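Local coordinates for protein hydrolase, putative (Plasmodium vivax, PDB 2B30) that is of unknown physiological function but probably acts as a metal-dependent phosphatase of the haloacid dehalogenase (HAD) superfamily, Cof-like subfamily IIB, at residues A[68-73]-A[160-165]; A[102-107]-A[234-239]; A[280-285]-A[289-294]. One frame throughout, in Å; residues are numbered along the deposited sequence.

Contact 1 of 3, residues A[68-73]-A[160-165]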
ATOM      1  N   THR A  68      14.052   1.155  -6.283  1.00 39.90           N
ATOM      2  CA  THR A  68      14.388   2.562  -6.481  1.00 38.53           C
ATOM      3  C   THR A  68      13.482   3.270  -7.463  1.00 36.04           C
ATOM      4  O   THR A  68      12.768   2.632  -8.236  1.00 34.21           O
ATOM      5  CB  THR A  68      15.831   2.708  -6.991  1.00 38.90           C
ATOM      6  OG1 THR A  68      16.212   4.097  -7.012  1.00 38.91           O
ATOM      7  CG2 THR A  68      15.969   2.091  -8.395  1.00 38.79           C
ATOM      8  N   GLY A  69      13.550   4.602  -7.427  1.00 35.12           N
ATOM      9  CA  GLY A  69      12.904   5.458  -8.413  1.00 34.81           C
ATOM     10  C   GLY A  69      13.620   5.478  -9.753  1.00 34.71           C
ATOM     11  O   GLY A  69      13.047   5.886 -10.749  1.00 37.55           O
ATOM     12  N   ARG A  70      14.873   5.045  -9.784  1.00 34.61           N
ATOM     13  CA  ARG A  70      15.642   5.029 -11.016  1.00 36.16           C
ATOM     14  C   ARG A  70      15.268   3.857 -11.906  1.00 38.89           C
ATOM     15  O   ARG A  70      14.542   2.952 -11.498  1.00 39.94           O
ATOM     16  CB  ARG A  70      17.138   5.015 -10.700  1.00 37.16           C
ATOM     17  CG  ARG A  70      17.609   6.351 -10.171  1.00 41.01           C
ATOM     18  CD  ARG A  70      18.880   6.284  -9.346  1.00 45.99           C
ATOM     19  NE  ARG A  70      20.065   6.315 -10.195  1.00 49.95           N
ATOM     20  CZ  ARG A  70      21.239   6.864  -9.873  1.00 48.31           C
ATOM     21  NH1 ARG A  70      21.448   7.451  -8.706  1.00 44.11           N
ATOM     22  NH2 ARG A  70      22.225   6.819 -10.748  1.00 52.39           N
ATOM     23  N   SER A  71      15.757   3.897 -13.140  1.00 41.28           N
ATOM     24  CA  SER A  71      15.572   2.817 -14.092  1.00 41.64           C
ATOM     25  C   SER A  71      16.677   1.808 -13.851  1.00 39.44           C
ATOM     26  O   SER A  71      17.621   2.113 -13.122  1.00 39.36           O
ATOM     27  CB  SER A  71      15.664   3.364 -15.512  1.00 43.67           C
ATOM     28  OG  SER A  71      16.979   3.828 -15.790  1.00 51.24           O
ATOM     29  N   LYS A  72      16.574   0.621 -14.459  1.00 38.62           N
ATOM     30  CA  LYS A  72      17.621  -0.417 -14.316  1.00 38.68           C
ATOM     31  C   LYS A  72      18.951   0.094 -14.846  1.00 36.94           C
ATOM     32  O   LYS A  72      19.937   0.112 -14.118  1.00 35.34           O
ATOM     33  CB  LYS A  72      17.250  -1.731 -15.030  1.00 38.10           C
ATOM     34  CG  LYS A  72      18.322  -2.833 -14.910  1.00 38.51           C
ATOM     35  CD  LYS A  72      17.797  -4.242 -15.300  1.00 40.59           C
ATOM     36  CE  LYS A  72      17.610  -4.412 -16.802  1.00 42.74           C
ATOM     37  NZ  LYS A  72      18.833  -4.047 -17.580  1.00 45.56           N
ATOM     38  N   VAL A  73      18.954   0.524 -16.107  1.00 37.48           N
ATOM     39  CA  VAL A  73      20.168   1.024 -16.760  1.00 39.02           C
ATOM     40  C   VAL A  73      20.745   2.228 -16.014  1.00 38.97           C
ATOM     41  O   VAL A  73      21.949   2.438 -16.012  1.00 39.23           O
ATOM     42  CB  VAL A  73      19.937   1.410 -18.258  1.00 38.42           C
ATOM     43  CG1 VAL A  73      19.528   0.201 -19.074  1.00 38.62           C
ATOM     44  CG2 VAL A  73      18.898   2.515 -18.398  1.00 41.20           C
ATOM     45  N   TYR A 160      24.097  12.192 -10.856  1.00 50.74           N
ATOM     46  CA  TYR A 160      23.784  10.818 -10.424  1.00 48.38           C
ATOM     47  C   TYR A 160      24.547   9.718 -11.166  1.00 48.03           C
ATOM     48  O   TYR A 160      24.206   8.553 -11.032  1.00 46.28           O
ATOM     49  CB  TYR A 160      22.267  10.576 -10.511  1.00 47.21           C
ATOM     50  CG  TYR A 160      21.460  11.511  -9.625  1.00 44.22           C
ATOM     51  CD1 TYR A 160      21.270  11.235  -8.272  1.00 43.94           C
ATOM     52  CD2 TYR A 160      20.900  12.677 -10.139  1.00 43.81           C
ATOM     53  CE1 TYR A 160      20.529  12.102  -7.444  1.00 44.37           C
ATOM     54  CE2 TYR A 160      20.156  13.544  -9.329  1.00 47.49           C
ATOM     55  CZ  TYR A 160      19.979  13.258  -7.978  1.00 46.86           C
ATOM     56  OH  TYR A 160      19.260  14.131  -7.180  1.00 45.59           O
ATOM     57  N   SER A 161      25.589  10.078 -11.916  1.00 48.78           N
ATOM     58  CA  SER A 161      26.461   9.094 -12.590  1.00 48.90           C
ATOM     59  C   SER A 161      25.710   8.141 -13.533  1.00 49.25           C
ATOM     60  O   SER A 161      26.083   6.974 -13.668  1.00 48.62           O
ATOM     61  CB  SER A 161      27.245   8.272 -11.559  1.00 48.63           C
ATOM     62  OG  SER A 161      27.764   9.091 -10.532  1.00 47.97           O
ATOM     63  N   GLU A 162      24.652   8.649 -14.164  1.00 49.16           N
ATOM     64  CA  GLU A 162      23.902   7.914 -15.170  1.00 48.45           C
ATOM     65  C   GLU A 162      24.440   8.279 -16.543  1.00 48.28           C
ATOM     66  O   GLU A 162      25.392   9.060 -16.659  1.00 48.24           O
ATOM     67  CB  GLU A 162      22.417   8.271 -15.096  1.00 48.27           C
ATOM     68  CG  GLU A 162      21.685   7.647 -13.929  1.00 48.46           C
ATOM     69  CD  GLU A 162      20.172   7.572 -14.133  1.00 48.34           C
ATOM     70  OE1 GLU A 162      19.698   7.800 -15.268  1.00 46.57           O
ATOM     71  OE2 GLU A 162      19.454   7.273 -13.153  1.00 47.93           O
ATOM     72  N   ASN A 163      23.840   7.692 -17.578  1.00 48.08           N
ATOM     73  CA  ASN A 163      24.085   8.112 -18.955  1.00 48.27           C
ATOM     74  C   ASN A 163      23.305   9.380 -19.212  1.00 46.22           C
ATOM     75  O   ASN A 163      22.293   9.610 -18.569  1.00 48.32           O
ATOM     76  CB  ASN A 163      23.683   7.021 -19.953  1.00 49.58           C
ATOM     77  CG  ASN A 163      24.668   5.857 -19.972  1.00 53.06           C
ATOM     78  OD1 ASN A 163      25.225   5.510 -21.017  1.00 57.14           O
ATOM     79  ND2 ASN A 163      24.901   5.262 -18.813  1.00 52.76           N
ATOM     80  N   ARG A 164      23.785  10.207 -20.134  1.00 45.30           N
ATOM     81  CA  ARG A 164      23.115  11.461 -20.486  1.00 43.42           C
ATOM     82  C   ARG A 164      21.720  11.226 -21.097  1.00 40.33           C
ATOM     83  O   ARG A 164      21.502  10.258 -21.818  1.00 39.89           O
ATOM     84  CB  ARG A 164      23.991  12.270 -21.459  1.00 43.95           C
ATOM     85  N   SER A 165      20.783  12.114 -20.799  1.00 38.27           N
ATOM     86  CA  SER A 165      19.444  12.037 -21.382  1.00 39.05           C
ATOM     87  C   SER A 165      19.493  12.376 -22.864  1.00 38.71           C
ATOM     88  O   SER A 165      20.314  13.186 -23.285  1.00 37.57           O
ATOM     89  CB  SER A 165      18.483  13.030 -20.698  1.00 39.67           C
ATOM     90  OG  SER A 165      18.377  12.798 -19.305  1.00 40.20           O
TER
HETATM   91  O   HOH W   1      16.921   6.464 -13.691  1.00 36.54           O
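Arg70 lays one face of its guanidinium over CB of Tyr160, with Arg70 NH1 3.7 Å from that CB, at the seam between the core and the cap of a HAD fold. Residues 68-73 follow core strand 63-67 and contain a Thr-Gly-Arg sequence that probably corresponds to motif II of the family. Residues 160-165 belong to the cap, running from helix 155-160 toward strand 166-168. The Tyr160 ring stands nearly perpendicular to the guanidinium and the rest of it extends off from the arginine, so the overlap rests on CB and the near part of the ring rather than on a stack.

The backbone supplies the stronger bond: Arg70 NH2 donates to Tyr160 O at 2.6 Å, with an N-H...O angle of 141° and the oxygen tilted from the guanidinium plane. A bend about the CG-CD bond of Arg70 (chi3 84°) turns the guanidinium toward the cap. Glu162 approaches from the other side on an outstretched chain. Glu162 OE2 lies 3.2 Å from Arg70 NE, a salt bridge whose hydrogen bond is weak, as its 121° angle indicates.

NH1 turns to the core and forms a salt bridge with Asp35, a ligand of the calcium ion; Phe39 adds a cation-pi contact. Arg70 thus links the metal site to the cap; its side chain comes to about 8 Å from the calcium ion at the nearest atoms. Ser71, the N-cap of helix 72-79, adds an indirect link: water 1 accepts from Ser71 N at 2.9 Å and donates to Glu162 OE2 at 2.7 Å.

Contact 2 of 3, residues A[102-107]-A[234-239]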
ATOM      1  N   VAL A 102       9.249  -3.946 -13.044  1.00 35.45           N
ATOM      2  CA  VAL A 102       9.776  -5.030 -12.209  1.00 35.53           C
ATOM      3  C   VAL A 102      10.351  -6.158 -13.064  1.00 34.48           C
ATOM      4  O   VAL A 102       9.684  -6.636 -13.983  1.00 36.19           O
ATOM      5  CB  VAL A 102       8.674  -5.618 -11.304  1.00 35.24           C
ATOM      6  CG1 VAL A 102       9.246  -6.700 -10.402  1.00 37.20           C
ATOM      7  CG2 VAL A 102       8.020  -4.528 -10.481  1.00 34.34           C
ATOM      8  N   TYR A 103      11.579  -6.573 -12.757  1.00 32.40           N
ATOM      9  CA  TYR A 103      12.231  -7.681 -13.454  1.00 32.98           C
ATOM     10  C   TYR A 103      12.474  -8.843 -12.509  1.00 32.56           C
ATOM     11  O   TYR A 103      12.876  -8.637 -11.355  1.00 32.26           O
ATOM     12  CB  TYR A 103      13.567  -7.242 -14.033  1.00 33.28           C
ATOM     13  CG  TYR A 103      13.446  -6.171 -15.082  1.00 35.03           C
ATOM     14  CD1 TYR A 103      12.850  -6.430 -16.306  1.00 37.29           C
ATOM     15  CD2 TYR A 103      13.939  -4.897 -14.855  1.00 39.10           C
ATOM     16  CE1 TYR A 103      12.739  -5.438 -17.270  1.00 37.64           C
ATOM     17  CE2 TYR A 103      13.834  -3.900 -15.816  1.00 38.82           C
ATOM     18  CZ  TYR A 103      13.240  -4.179 -17.011  1.00 35.72           C
ATOM     19  OH  TYR A 103      13.138  -3.193 -17.940  1.00 37.73           O
ATOM     20  N   ASP A 104      12.233 -10.064 -12.982  1.00 31.40           N
ATOM     21  CA  ASP A 104      12.597 -11.241 -12.185  1.00 32.74           C
ATOM     22  C   ASP A 104      14.089 -11.514 -12.365  1.00 33.91           C
ATOM     23  O   ASP A 104      14.763 -10.817 -13.134  1.00 32.91           O
ATOM     24  CB  ASP A 104      11.701 -12.475 -12.470  1.00 31.64           C
ATOM     25  CG  ASP A 104      11.944 -13.130 -13.838  1.00 30.66           C
ATOM     26  OD1 ASP A 104      12.754 -12.676 -14.675  1.00 30.78           O
ATOM     27  OD2 ASP A 104      11.274 -14.143 -14.078  1.00 28.03           O
ATOM     28  N   GLN A 105      14.600 -12.508 -11.646  1.00 34.97           N
ATOM     29  CA  GLN A 105      16.033 -12.810 -11.649  1.00 37.45           C
ATOM     30  C   GLN A 105      16.593 -13.067 -13.064  1.00 38.91           C
ATOM     31  O   GLN A 105      17.751 -12.758 -13.351  1.00 39.91           O
ATOM     32  CB  GLN A 105      16.277 -14.021 -10.755  1.00 37.83           C
ATOM     33  CG  GLN A 105      17.715 -14.382 -10.524  1.00 36.16           C
ATOM     34  CD  GLN A 105      17.848 -15.228  -9.295  1.00 35.95           C
ATOM     35  OE1 GLN A 105      17.113 -16.201  -9.119  1.00 37.89           O
ATOM     36  NE2 GLN A 105      18.766 -14.853  -8.414  1.00 35.63           N
ATOM     37  N   ILE A 106      15.756 -13.619 -13.936  1.00 38.28           N
ATOM     38  CA  ILE A 106      16.144 -13.971 -15.301  1.00 39.32           C
ATOM     39  C   ILE A 106      15.975 -12.800 -16.293  1.00 39.33           C
ATOM     40  O   ILE A 106      16.484 -12.859 -17.417  1.00 40.74           O
ATOM     41  CB  ILE A 106      15.307 -15.196 -15.774  1.00 39.92           C
ATOM     42  CG1 ILE A 106      15.517 -16.382 -14.825  1.00 42.03           C
ATOM     43  CG2 ILE A 106      15.674 -15.603 -17.155  1.00 42.21           C
ATOM     44  CD1 ILE A 106      16.977 -16.736 -14.561  1.00 42.67           C
ATOM     45  N   GLY A 107      15.272 -11.742 -15.885  1.00 36.70           N
ATOM     46  CA  GLY A 107      15.031 -10.593 -16.757  1.00 34.79           C
ATOM     47  C   GLY A 107      13.663 -10.547 -17.425  1.00 34.35           C
ATOM     48  O   GLY A 107      13.485  -9.813 -18.385  1.00 32.65           O
ATOM     49  N   LYS A 234       5.371 -12.839  -4.703  1.00 35.03           N
ATOM     50  CA  LYS A 234       4.451 -13.805  -5.292  1.00 37.73           C
ATOM     51  C   LYS A 234       5.173 -14.730  -6.263  1.00 37.29           C
ATOM     52  O   LYS A 234       4.971 -15.945  -6.231  1.00 36.22           O
ATOM     53  CB  LYS A 234       3.291 -13.092  -5.999  1.00 38.91           C
ATOM     54  CG  LYS A 234       2.253 -12.522  -5.040  1.00 43.89           C
ATOM     55  CD  LYS A 234       1.232 -13.577  -4.622  1.00 49.72           C
ATOM     56  CE  LYS A 234       0.112 -13.699  -5.653  1.00 54.25           C
ATOM     57  NZ  LYS A 234      -0.792 -14.861  -5.416  1.00 54.32           N
ATOM     58  N   HIS A 235       6.022 -14.151  -7.110  1.00 37.07           N
ATOM     59  CA  HIS A 235       6.734 -14.920  -8.131  1.00 37.65           C
ATOM     60  C   HIS A 235       7.633 -16.000  -7.507  1.00 36.46           C
ATOM     61  O   HIS A 235       7.742 -17.104  -8.048  1.00 35.94           O
ATOM     62  CB  HIS A 235       7.553 -13.985  -9.033  1.00 38.14           C
ATOM     63  CG  HIS A 235       8.049 -14.631 -10.294  1.00 40.67           C
ATOM     64  ND1 HIS A 235       7.216 -14.955 -11.343  1.00 44.39           N
ATOM     65  CD2 HIS A 235       9.297 -14.991 -10.681  1.00 41.84           C
ATOM     66  CE1 HIS A 235       7.926 -15.503 -12.315  1.00 45.44           C
ATOM     67  NE2 HIS A 235       9.192 -15.535 -11.938  1.00 43.74           N
ATOM     68  N   TYR A 236       8.251 -15.679  -6.371  1.00 32.83           N
ATOM     69  CA  TYR A 236       9.192 -16.573  -5.723  1.00 32.03           C
ATOM     70  C   TYR A 236       8.665 -17.102  -4.399  1.00 30.73           C
ATOM     71  O   TYR A 236       9.414 -17.661  -3.623  1.00 27.13           O
ATOM     72  CB  TYR A 236      10.519 -15.847  -5.482  1.00 31.86           C
ATOM     73  CG  TYR A 236      11.258 -15.525  -6.744  1.00 31.64           C
ATOM     74  CD1 TYR A 236      11.872 -16.534  -7.482  1.00 32.24           C
ATOM     75  CD2 TYR A 236      11.355 -14.219  -7.208  1.00 30.37           C
ATOM     76  CE1 TYR A 236      12.561 -16.249  -8.651  1.00 29.05           C
ATOM     77  CE2 TYR A 236      12.050 -13.925  -8.382  1.00 29.58           C
ATOM     78  CZ  TYR A 236      12.646 -14.944  -9.088  1.00 29.00           C
ATOM     79  OH  TYR A 236      13.318 -14.667 -10.242  1.00 33.94           O
ATOM     80  N   ASN A 237       7.385 -16.897  -4.128  1.00 33.43           N
ATOM     81  CA  ASN A 237       6.772 -17.365  -2.877  1.00 35.90           C
ATOM     82  C   ASN A 237       7.573 -17.038  -1.584  1.00 35.43           C
ATOM     83  O   ASN A 237       7.694 -17.854  -0.675  1.00 34.57           O
ATOM     84  CB  ASN A 237       6.516 -18.869  -2.991  1.00 37.46           C
ATOM     85  CG  ASN A 237       5.632 -19.395  -1.883  1.00 40.70           C
ATOM     86  OD1 ASN A 237       4.636 -18.764  -1.506  1.00 39.62           O
ATOM     87  ND2 ASN A 237       6.004 -20.555  -1.335  1.00 42.58           N
ATOM     88  N   ILE A 238       8.116 -15.835  -1.521  1.00 36.34           N
ATOM     89  CA  ILE A 238       8.864 -15.367  -0.359  1.00 35.61           C
ATOM     90  C   ILE A 238       7.905 -14.643   0.566  1.00 35.34           C
ATOM     91  O   ILE A 238       7.190 -13.753   0.130  1.00 37.13           O
ATOM     92  CB  ILE A 238       9.968 -14.408  -0.805  1.00 35.88           C
ATOM     93  CG1 ILE A 238      10.993 -15.185  -1.631  1.00 38.36           C
ATOM     94  CG2 ILE A 238      10.623 -13.723   0.384  1.00 38.27           C
ATOM     95  CD1 ILE A 238      12.153 -14.338  -2.137  1.00 40.58           C
ATOM     96  N   SER A 239       7.883 -15.020   1.836  1.00 35.34           N
ATOM     97  CA  SER A 239       6.958 -14.415   2.794  1.00 36.61           C
ATOM     98  C   SER A 239       7.535 -13.111   3.370  1.00 33.99           C
ATOM     99  O   SER A 239       8.729 -12.879   3.303  1.00 34.79           O
ATOM    100  CB  SER A 239       6.647 -15.409   3.911  1.00 37.27           C
ATOM    101  OG  SER A 239       7.779 -15.580   4.749  1.00 44.62           O
TER
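A type I beta turn, Asp104 to Gly107, connects antiparallel strands 101-103 and 109-112 at one edge of the core sheet, and it meets the C-terminal end of helix 225-235. The turn is closed by Gly107 N donating to Asp104 O at 2.9 Å. On the other side, the helix ends in a Schellman motif with Asn237 as its C-prime residue, and the two residues just before Asn237, His235 and Tyr236, make the contact.

Tyr236 reaches the turn with its hydroxyl. Gln105 N donates to Tyr236 OH at 2.9 Å, and the N-H...O angle of 157° marks a fairly straight bond. The donor sits at the ring edge, near the ring plane. Beside it, Asp104 CB approaches Tyr236 OH to 3.5 Å, so the oxygen lies against the first two residues of the turn.

The Asp104 side chain, its CG between the backbone N and the carbonyl carbon (chi1 72°), sets the carboxylate between the turn's backbone and the helix end. On the turn side, Asp104 OD1 has Tyr108 N as its hydrogen-bond partner and takes a weak bond from Ile106 N at 3.2 Å. On the helix side, Asp104 OD2 lies 3.3 Å from His235 NE2, with the carboxylate and imidazole planes 55° apart. Within the helix end itself, His235 CD2 sits 3.7 Å above one face of the Tyr236 ring, displaced from the ring centre.

The contact lies away from the metal site. Met63 of strand 63-67 touches both Gln105 and Tyr236, Leu110 of strand 109-112 packs against His235, and one residue earlier in the helix Lys234 packs on Tyr231 of the second subunit.

Contact 3 of 3, residues A[280-285]-A[289-294]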
ATOM      1  N   LEU A 280      19.339   2.804  11.729  1.00 34.04           N
ATOM      2  CA  LEU A 280      20.723   2.344  11.827  1.00 35.50           C
ATOM      3  C   LEU A 280      21.590   3.398  12.530  1.00 37.37           C
ATOM      4  O   LEU A 280      21.353   4.594  12.408  1.00 40.04           O
ATOM      5  CB  LEU A 280      21.282   1.996  10.440  1.00 33.43           C
ATOM      6  CG  LEU A 280      20.656   0.775   9.741  1.00 31.00           C
ATOM      7  CD1 LEU A 280      21.058   0.722   8.279  1.00 29.51           C
ATOM      8  CD2 LEU A 280      21.046  -0.526  10.415  1.00 31.52           C
ATOM      9  N   PRO A 281      22.601   2.959  13.285  1.00 40.33           N
ATOM     10  CA  PRO A 281      23.488   3.930  13.916  1.00 40.59           C
ATOM     11  C   PRO A 281      24.496   4.525  12.936  1.00 43.30           C
ATOM     12  O   PRO A 281      25.284   5.389  13.312  1.00 44.81           O
ATOM     13  CB  PRO A 281      24.215   3.087  14.961  1.00 39.26           C
ATOM     14  CG  PRO A 281      24.289   1.749  14.360  1.00 37.93           C
ATOM     15  CD  PRO A 281      22.995   1.574  13.609  1.00 41.51           C
ATOM     16  N   VAL A 282      24.466   4.072  11.688  1.00 44.45           N
ATOM     17  CA  VAL A 282      25.473   4.447  10.723  1.00 45.39           C
ATOM     18  C   VAL A 282      24.773   4.999   9.470  1.00 45.29           C
ATOM     19  O   VAL A 282      23.639   4.624   9.167  1.00 46.50           O
ATOM     20  CB  VAL A 282      26.391   3.218  10.457  1.00 47.02           C
ATOM     21  CG1 VAL A 282      25.729   2.226   9.507  1.00 49.11           C
ATOM     22  CG2 VAL A 282      27.746   3.633   9.943  1.00 48.13           C
ATOM     23  N   SER A 283      25.427   5.925   8.775  1.00 44.66           N
ATOM     24  CA  SER A 283      24.819   6.593   7.622  1.00 44.27           C
ATOM     25  C   SER A 283      25.290   5.967   6.308  1.00 44.03           C
ATOM     26  O   SER A 283      26.207   5.132   6.290  1.00 42.43           O
ATOM     27  CB  SER A 283      25.131   8.090   7.645  1.00 43.30           C
ATOM     28  OG  SER A 283      26.521   8.306   7.622  1.00 44.70           O
ATOM     29  N   HIS A 284      24.650   6.362   5.212  1.00 43.04           N
ATOM     30  CA  HIS A 284      24.942   5.755   3.919  1.00 43.72           C
ATOM     31  C   HIS A 284      26.398   5.911   3.483  1.00 46.03           C
ATOM     32  O   HIS A 284      26.974   4.960   2.954  1.00 45.85           O
ATOM     33  CB  HIS A 284      23.974   6.227   2.834  1.00 41.91           C
ATOM     34  CG  HIS A 284      24.080   7.680   2.500  1.00 43.03           C
ATOM     35  ND1 HIS A 284      24.374   8.647   3.437  1.00 45.03           N
ATOM     36  CD2 HIS A 284      23.895   8.333   1.330  1.00 41.78           C
ATOM     37  CE1 HIS A 284      24.382   9.832   2.855  1.00 41.90           C
ATOM     38  NE2 HIS A 284      24.095   9.669   1.575  1.00 43.31           N
ATOM     39  N   ARG A 285      27.007   7.071   3.734  1.00 48.30           N
ATOM     40  CA  ARG A 285      28.435   7.255   3.402  1.00 51.09           C
ATOM     41  C   ARG A 285      29.365   6.494   4.357  1.00 48.76           C
ATOM     42  O   ARG A 285      30.454   6.085   3.975  1.00 47.06           O
ATOM     43  CB  ARG A 285      28.810   8.737   3.359  1.00 52.24           C
ATOM     44  CG  ARG A 285      28.929   9.405   4.712  1.00 54.20           C
ATOM     45  CD  ARG A 285      29.047  10.920   4.557  1.00 55.70           C
ATOM     46  NE  ARG A 285      27.748  11.567   4.376  1.00 57.25           N
ATOM     47  CZ  ARG A 285      26.830  11.710   5.334  1.00 60.34           C
ATOM     48  NH1 ARG A 285      27.042  11.233   6.563  1.00 60.87           N
ATOM     49  NH2 ARG A 285      25.681  12.329   5.061  1.00 60.72           N
ATOM     50  N   VAL A 289      24.655  -0.097   4.372  1.00 39.41           N
ATOM     51  CA  VAL A 289      24.244  -1.371   3.774  1.00 38.47           C
ATOM     52  C   VAL A 289      25.238  -2.463   4.173  1.00 38.32           C
ATOM     53  O   VAL A 289      24.851  -3.496   4.703  1.00 38.22           O
ATOM     54  CB  VAL A 289      24.153  -1.289   2.239  1.00 37.04           C
ATOM     55  CG1 VAL A 289      23.763  -2.650   1.654  1.00 38.58           C
ATOM     56  CG2 VAL A 289      23.161  -0.199   1.818  1.00 37.36           C
ATOM     57  N   ALA A 290      26.521  -2.212   3.932  1.00 40.19           N
ATOM     58  CA  ALA A 290      27.589  -3.103   4.408  1.00 41.81           C
ATOM     59  C   ALA A 290      27.401  -3.461   5.890  1.00 41.65           C
ATOM     60  O   ALA A 290      27.429  -4.637   6.256  1.00 41.46           O
ATOM     61  CB  ALA A 290      28.960  -2.461   4.179  1.00 41.95           C
ATOM     62  N   TYR A 291      27.182  -2.439   6.720  1.00 41.02           N
ATOM     63  CA  TYR A 291      26.952  -2.607   8.161  1.00 40.98           C
ATOM     64  C   TYR A 291      25.780  -3.530   8.482  1.00 40.30           C
ATOM     65  O   TYR A 291      25.895  -4.412   9.330  1.00 40.95           O
ATOM     66  CB  TYR A 291      26.714  -1.243   8.816  1.00 42.49           C
ATOM     67  CG  TYR A 291      26.333  -1.309  10.284  1.00 44.00           C
ATOM     68  CD1 TYR A 291      27.311  -1.432  11.270  1.00 42.80           C
ATOM     69  CD2 TYR A 291      25.000  -1.231  10.686  1.00 44.27           C
ATOM     70  CE1 TYR A 291      26.971  -1.490  12.613  1.00 42.82           C
ATOM     71  CE2 TYR A 291      24.652  -1.280  12.029  1.00 44.60           C
ATOM     72  CZ  TYR A 291      25.643  -1.417  12.989  1.00 44.65           C
ATOM     73  OH  TYR A 291      25.319  -1.481  14.325  1.00 43.31           O
ATOM     74  N   LEU A 292      24.654  -3.320   7.807  1.00 38.12           N
ATOM     75  CA  LEU A 292      23.454  -4.106   8.059  1.00 36.52           C
ATOM     76  C   LEU A 292      23.602  -5.534   7.542  1.00 36.71           C
ATOM     77  O   LEU A 292      23.265  -6.481   8.247  1.00 37.84           O
ATOM     78  CB  LEU A 292      22.237  -3.421   7.435  1.00 36.43           C
ATOM     79  CG  LEU A 292      20.849  -4.056   7.542  1.00 36.71           C
ATOM     80  CD1 LEU A 292      20.532  -4.520   8.945  1.00 38.72           C
ATOM     81  CD2 LEU A 292      19.803  -3.060   7.071  1.00 37.03           C
ATOM     82  N   LEU A 293      24.121  -5.701   6.330  1.00 36.60           N
ATOM     83  CA  LEU A 293      24.263  -7.045   5.752  1.00 38.04           C
ATOM     84  C   LEU A 293      25.202  -7.928   6.585  1.00 39.50           C
ATOM     85  O   LEU A 293      24.959  -9.135   6.724  1.00 39.28           O
ATOM     86  CB  LEU A 293      24.748  -6.988   4.294  1.00 38.29           C
ATOM     87  CG  LEU A 293      23.918  -6.228   3.250  1.00 39.23           C
ATOM     88  CD1 LEU A 293      24.226  -6.750   1.851  1.00 39.18           C
ATOM     89  CD2 LEU A 293      22.422  -6.315   3.522  1.00 39.07           C
ATOM     90  N   LYS A 294      26.258  -7.329   7.143  1.00 39.20           N
ATOM     91  CA  LYS A 294      27.174  -8.051   8.027  1.00 39.16           C
ATOM     92  C   LYS A 294      26.422  -8.616   9.242  1.00 38.08           C
ATOM     93  O   LYS A 294      26.620  -9.772   9.627  1.00 37.47           O
ATOM     94  CB  LYS A 294      28.337  -7.148   8.474  1.00 38.32           C
TER
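Tyr291 is the side chain round which this contact is organised: its ring projects from helix 288-297 toward the loop that follows strand 278-279, the last strand at one edge of the core sheet. CG is anti to the backbone N (chi1 174°), which carries the ring across to three successive loop residues. Leu280 runs antiparallel alongside it and puts Leu280 CD2 at the ring edge, near the ring plane, 4.0 Å from CE2 of Tyr291.

Pro281 crosses the tyrosine at about a right angle. Pro281 CD is 3.7 Å from Tyr291 CE2, and Pro281 CG is 3.4 Å from Tyr291 OH, so the proline flanks the outer end of the ring. Val282 comes in obliquely at the inner end, with Val282 CG1 3.7 Å from both CG and CB of Tyr291.

Leu280 uses its other branch for the next helix residue: Leu280 CD1 lies 4.2 Å from Leu292 CD2, the two side chains crossing almost perpendicularly. Leu292 and Leu280 also pack on Val246 of strand 243-247, while Val18 of helix 18-21 touches Leu280, Pro281 and Tyr291.

The 252 Å² buried between loop and helix is thus apolar contact, carbon on carbon apart from the tyrosine hydroxyl against the proline. Lacking directional bonds across it, the pairing depends on the fit of shapes and on burial of hydrocarbon.

Overall arrangement
Following the chain from the N terminus, contact 1 opens after core strand 63-67 and closes 87 residues later in the cap, tying the metal-site side of the core to the cap domain. Contact 2 opens within that loop, at the 102-107 hairpin, and closes beyond it at 234-239, back in the core; the two loops therefore cross. They also meet in space, where Lys72 CE packs 3.9 Å from Tyr103 CE2. Contact 3 follows in series and is local, joining the exit of edge strand 278-279 to the final helix. Its centre lies about 23 Å from that of contact 1 and about 25 Å from that of contact 2.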